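Local coordinates for RagA protein (PDB 6SLN) that probably serves as a TonB-dependent outer-membrane receptor, a plugged beta-barrel that takes up substrate into the periplasm of Porphyromonas gingivalis, at residues K303-S317 against A329-R341. Residues are numbered along the deposited sequence; the frame is centred on the assembly and turned at random.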
loop_
_atom_site.group_PDB
_atom_site.type_symbol
_atom_site.label_atom_id
_atom_site.label_comp_id
_atom_site.label_asym_id
_atom_site.label_seq_id
_atom_site.Cartn_x
_atom_site.Cartn_y
_atom_site.Cartn_z
ATOM N N LYS A 303 -5.527 -7.441 38.127
ATOM C CA LYS A 303 -4.187 -7.814 37.694
ATOM C C LYS A 303 -4.203 -8.622 36.398
ATOM O O LYS A 303 -3.232 -8.573 35.637
ATOM C CB LYS A 303 -3.459 -8.566 38.811
ATOM C CG LYS A 303 -2.025 -8.950 38.443
ATOM C CD LYS A 303 -1.295 -9.561 39.608
ATOM C CE LYS A 303 -1.779 -8.932 40.900
ATOM N NZ LYS A 303 -1.002 -7.705 41.240
ATOM N N ALA A 304 -5.296 -9.322 36.103
ATOM C CA ALA A 304 -5.391 -10.028 34.831
ATOM C C ALA A 304 -5.335 -9.077 33.644
ATOM O O ALA A 304 -4.911 -9.479 32.557
ATOM C CB ALA A 304 -6.685 -10.837 34.783
ATOM N N LEU A 305 -5.788 -7.825 33.812
ATOM C CA LEU A 305 -5.898 -6.903 32.690
ATOM C C LEU A 305 -5.148 -5.588 32.840
ATOM O O LEU A 305 -5.183 -4.788 31.905
ATOM C CB LEU A 305 -7.379 -6.615 32.366
ATOM C CG LEU A 305 -8.106 -7.883 31.922
ATOM C CD1 LEU A 305 -9.437 -7.962 32.604
ATOM C CD2 LEU A 305 -8.225 -8.027 30.404
ATOM N N PHE A 306 -4.483 -5.335 33.963
ATOM C CA PHE A 306 -3.713 -4.108 34.128
ATOM C C PHE A 306 -2.433 -4.427 34.877
ATOM O O PHE A 306 -2.395 -5.312 35.736
ATOM C CB PHE A 306 -4.498 -3.003 34.879
ATOM C CG PHE A 306 -5.635 -2.421 34.089
ATOM C CD1 PHE A 306 -6.853 -3.080 34.007
ATOM C CD2 PHE A 306 -5.477 -1.228 33.411
ATOM C CE1 PHE A 306 -7.896 -2.548 33.277
ATOM C CE2 PHE A 306 -6.512 -0.683 32.698
ATOM C CZ PHE A 306 -7.724 -1.346 32.624
ATOM N N LYS A 307 -1.387 -3.683 34.548
ATOM C CA LYS A 307 -0.040 -3.936 35.027
ATOM C C LYS A 307 0.564 -2.598 35.404
ATOM O O LYS A 307 0.054 -1.544 35.032
ATOM C CB LYS A 307 0.813 -4.621 33.945
ATOM C CG LYS A 307 0.796 -3.849 32.605
ATOM C CD LYS A 307 1.790 -4.359 31.545
ATOM C CE LYS A 307 2.625 -3.210 30.943
ATOM N NZ LYS A 307 3.968 -3.620 30.419
ATOM N N THR A 308 1.642 -2.640 36.161
ATOM C CA THR A 308 2.478 -1.466 36.297
ATOM C C THR A 308 3.334 -1.364 35.045
ATOM O O THR A 308 3.857 -2.369 34.552
ATOM C CB THR A 308 3.353 -1.562 37.544
ATOM O OG1 THR A 308 2.521 -1.754 38.691
ATOM C CG2 THR A 308 4.137 -0.292 37.740
ATOM N N ALA A 309 3.440 -0.153 34.499
ATOM C CA ALA A 309 4.182 0.020 33.265
ATOM C C ALA A 309 5.273 1.062 33.459
ATOM O O ALA A 309 5.085 2.026 34.205
ATOM C CB ALA A 309 3.256 0.437 32.125
ATOM N N PRO A 310 6.425 0.888 32.823
ATOM C CA PRO A 310 7.513 1.857 32.990
ATOM C C PRO A 310 7.443 2.998 31.984
ATOM O O PRO A 310 6.931 2.865 30.869
ATOM C CB PRO A 310 8.760 0.991 32.774
ATOM C CG PRO A 310 8.295 -0.071 31.810
ATOM C CD PRO A 310 6.827 -0.294 32.040
ATOM N N THR A 311 7.956 4.154 32.413
ATOM C CA THR A 311 8.077 5.337 31.567
ATOM C C THR A 311 9.475 5.907 31.759
ATOM O O THR A 311 9.872 6.204 32.891
ATOM C CB THR A 311 7.020 6.395 31.914
ATOM O OG1 THR A 311 5.705 5.879 31.661
ATOM C CG2 THR A 311 7.247 7.673 31.095
ATOM N N SER A 312 10.217 6.068 30.662
ATOM C CA SER A 312 11.620 6.460 30.713
ATOM C C SER A 312 11.908 7.517 29.652
ATOM O O SER A 312 11.364 7.446 28.543
ATOM C CB SER A 312 12.512 5.245 30.477
ATOM O OG SER A 312 12.083 4.563 29.301
ATOM N N GLN A 313 12.770 8.488 29.979
ATOM C CA GLN A 313 13.112 9.522 29.010
ATOM C C GLN A 313 14.488 10.118 29.302
ATOM O O GLN A 313 14.857 10.335 30.463
ATOM C CB GLN A 313 12.043 10.631 28.965
ATOM C CG GLN A 313 12.057 11.656 30.112
ATOM C CD GLN A 313 10.838 12.587 30.088
ATOM O OE1 GLN A 313 10.916 13.726 29.618
ATOM N NE2 GLN A 313 9.704 12.099 30.594
ATOM N N GLY A 314 15.236 10.374 28.226
ATOM C CA GLY A 314 16.521 11.030 28.290
ATOM C C GLY A 314 16.545 12.266 27.403
ATOM O O GLY A 314 15.567 12.597 26.731
ATOM N N ASP A 315 17.706 12.917 27.378
ATOM C CA ASP A 315 17.738 14.319 26.996
ATOM C C ASP A 315 19.136 14.918 26.986
ATOM O O ASP A 315 19.865 14.775 27.973
ATOM C CB ASP A 315 16.907 15.095 27.997
ATOM C CG ASP A 315 16.056 16.074 27.360
ATOM O OD1 ASP A 315 16.312 16.326 26.174
ATOM O OD2 ASP A 315 15.137 16.570 28.030
ATOM N N ILE A 316 19.521 15.618 25.922
ATOM C CA ILE A 316 20.746 16.415 25.999
ATOM C C ILE A 316 20.561 17.649 25.125
ATOM O O ILE A 316 20.020 17.559 24.020
ATOM C CB ILE A 316 22.027 15.600 25.649
ATOM C CG1 ILE A 316 23.290 16.382 25.997
ATOM C CG2 ILE A 316 22.094 15.161 24.204
ATOM C CD1 ILE A 316 24.334 15.533 26.667
ATOM N N SER A 317 20.955 18.810 25.662
ATOM C CA SER A 317 20.767 20.112 25.038
ATOM C C SER A 317 22.107 20.789 24.829
ATOM O O SER A 317 23.018 20.666 25.658
ATOM C CB SER A 317 19.899 21.058 25.890
ATOM O OG SER A 317 18.648 20.492 26.210
ATOM N N ALA A 329 20.321 23.179 20.165
ATOM C CA ALA A 329 20.214 21.807 19.697
ATOM C C ALA A 329 19.657 20.924 20.802
ATOM O O ALA A 329 19.744 21.247 21.989
ATOM C CB ALA A 329 21.572 21.260 19.226
ATOM N N SER A 330 19.087 19.794 20.389
ATOM C CA SER A 330 18.499 18.847 21.318
ATOM C C SER A 330 18.370 17.487 20.644
ATOM O O SER A 330 17.985 17.401 19.469
ATOM C CB SER A 330 17.124 19.328 21.784
ATOM O OG SER A 330 16.887 18.871 23.096
ATOM N N ILE A 331 18.700 16.427 21.388
ATOM C CA ILE A 331 18.277 15.073 21.045
ATOM C C ILE A 331 17.738 14.424 22.311
ATOM O O ILE A 331 18.249 14.669 23.409
ATOM C CB ILE A 331 19.404 14.220 20.419
ATOM C CG1 ILE A 331 20.589 14.074 21.365
ATOM C CG2 ILE A 331 19.871 14.824 19.111
ATOM C CD1 ILE A 331 21.803 13.462 20.702
ATOM N N GLY A 332 16.691 13.613 22.160
ATOM C CA GLY A 332 16.026 13.039 23.314
ATOM C C GLY A 332 15.312 11.742 22.997
ATOM O O GLY A 332 15.099 11.371 21.841
ATOM N N TYR A 333 14.940 11.054 24.068
ATOM C CA TYR A 333 14.243 9.784 23.991
ATOM C C TYR A 333 13.090 9.826 24.979
ATOM O O TYR A 333 13.163 10.500 26.012
ATOM C CB TYR A 333 15.210 8.621 24.293
ATOM C CG TYR A 333 14.577 7.303 24.675
ATOM C CD1 TYR A 333 14.137 6.411 23.701
ATOM C CD2 TYR A 333 14.450 6.935 26.017
ATOM C CE1 TYR A 333 13.563 5.187 24.049
ATOM C CE2 TYR A 333 13.884 5.718 26.378
ATOM C CZ TYR A 333 13.441 4.839 25.389
ATOM O OH TYR A 333 12.876 3.617 25.738
ATOM N N PHE A 334 12.006 9.133 24.640
ATOM C CA PHE A 334 10.858 9.078 25.533
ATOM C C PHE A 334 10.095 7.801 25.247
ATOM O O PHE A 334 9.812 7.500 24.086
ATOM C CB PHE A 334 9.957 10.302 25.357
ATOM C CG PHE A 334 8.704 10.271 26.187
ATOM C CD1 PHE A 334 7.551 9.651 25.716
ATOM C CD2 PHE A 334 8.663 10.895 27.429
ATOM C CE1 PHE A 334 6.405 9.628 26.467
ATOM C CE2 PHE A 334 7.504 10.879 28.194
ATOM C CZ PHE A 334 6.378 10.241 27.708
ATOM N N ASP A 335 9.780 7.053 26.300
ATOM C CA ASP A 335 8.942 5.872 26.168
ATOM C C ASP A 335 7.976 5.849 27.333
ATOM O O ASP A 335 8.402 5.884 28.489
ATOM C CB ASP A 335 9.771 4.594 26.127
ATOM C CG ASP A 335 8.957 3.397 25.701
ATOM O OD1 ASP A 335 7.722 3.534 25.589
ATOM O OD2 ASP A 335 9.548 2.322 25.470
ATOM N N GLN A 336 6.683 5.800 27.030
ATOM C CA GLN A 336 5.645 5.679 28.044
ATOM C C GLN A 336 4.837 4.432 27.735
ATOM O O GLN A 336 4.123 4.389 26.729
ATOM C CB GLN A 336 4.756 6.917 28.073
ATOM C CG GLN A 336 3.645 6.854 29.107
ATOM C CD GLN A 336 2.568 7.877 28.852
ATOM O OE1 GLN A 336 2.766 8.827 28.095
ATOM N NE2 GLN A 336 1.413 7.680 29.458
ATOM N N GLU A 337 4.951 3.423 28.590
ATOM C CA GLU A 337 4.241 2.169 28.382
ATOM C C GLU A 337 2.826 2.260 28.927
ATOM O O GLU A 337 2.581 2.888 29.966
ATOM C CB GLU A 337 4.985 1.009 29.047
ATOM C CG GLU A 337 6.075 0.391 28.184
ATOM C CD GLU A 337 5.644 0.262 26.720
ATOM O OE1 GLU A 337 6.466 0.609 25.835
ATOM O OE2 GLU A 337 4.488 -0.181 26.456
ATOM N N GLY A 338 1.889 1.645 28.209
ATOM C CA GLY A 338 0.503 1.665 28.649
ATOM C C GLY A 338 0.285 0.740 29.831
ATOM O O GLY A 338 0.816 -0.368 29.885
ATOM N N MET A 339 -0.512 1.196 30.790
ATOM C CA MET A 339 -0.705 0.364 31.972
ATOM C C MET A 339 -1.775 -0.701 31.776
ATOM O O MET A 339 -1.734 -1.728 32.457
ATOM C CB MET A 339 -1.034 1.218 33.187
ATOM C CG MET A 339 -2.110 2.213 32.962
ATOM S SD MET A 339 -2.680 2.700 34.575
ATOM C CE MET A 339 -4.070 1.595 34.726
ATOM N N ALA A 340 -2.735 -0.504 30.877
ATOM C CA ALA A 340 -3.587 -1.628 30.524
ATOM C C ALA A 340 -2.743 -2.679 29.827
ATOM O O ALA A 340 -1.770 -2.364 29.140
ATOM C CB ALA A 340 -4.734 -1.204 29.619
ATOM N N ARG A 341 -3.107 -3.944 30.028
ATOM C CA ARG A 341 -2.285 -5.016 29.484
ATOM C C ARG A 341 -2.403 -5.082 27.974
ATOM O O ARG A 341 -1.423 -5.417 27.297
ATOM C CB ARG A 341 -2.658 -6.349 30.117
ATOM C CG ARG A 341 -2.042 -6.539 31.466
ATOM C CD ARG A 341 -2.148 -8.000 31.838
ATOM N NE ARG A 341 -1.907 -8.170 33.258
ATOM C CZ ARG A 341 -0.694 -8.255 33.795
ATOM N NH1 ARG A 341 0.390 -8.199 33.023
ATOM N NH2 ARG A 341 -0.568 -8.386 35.104
#
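Arg-341 reaches back to the short helix 301-305 and donates two hydrogen bonds to one carbonyl oxygen: NH2 lies 2.7 Å and NE 2.8 Å from Lys-303 O, which sits in the guanidinium plane. The Arg-341 chain runs extended from CG to NE (chi2 -165°, chi3 -164°), carrying the head past Ala-304, while Lys-307 CB lies over one face, toward its rim. Backbone bonds tie the same segments together: Arg-341 N gives to Leu-305 O at 2.9 Å, and Lys-307 N to Met-339 O. Next to these bonds the Phe-306 ring takes Met-339 CE at 3.4 Å from CD2 and meets Ala-340 CB.

Past a one-residue shift in register the strands pair as an antiparallel hairpin of the receptor's barrel wall. Ser-312/Asp-335, Gly-314/Tyr-333 and Ile-316/Ile-331 each exchange two N-H...O bonds, and Glu-337 N adds one to Pro-310 O. Ile-316 CG2 packs on Ile-331 CG1 at 3.4 Å; Ile-331 also touches bound detergent, consistent with a membrane-facing side. On the other face, toward the plug, Asp-315 OD1 and OD2 accept from Asn-176 and Asn-222, Ser-330 OG bonds Asp-179, and Gln-336 OE1 accepts from Ala-116 N. Strand 218-230 flanks 309-322, strand 345-360 flanks 325-337, and helix 390-396 packs against Leu-305 and Phe-306.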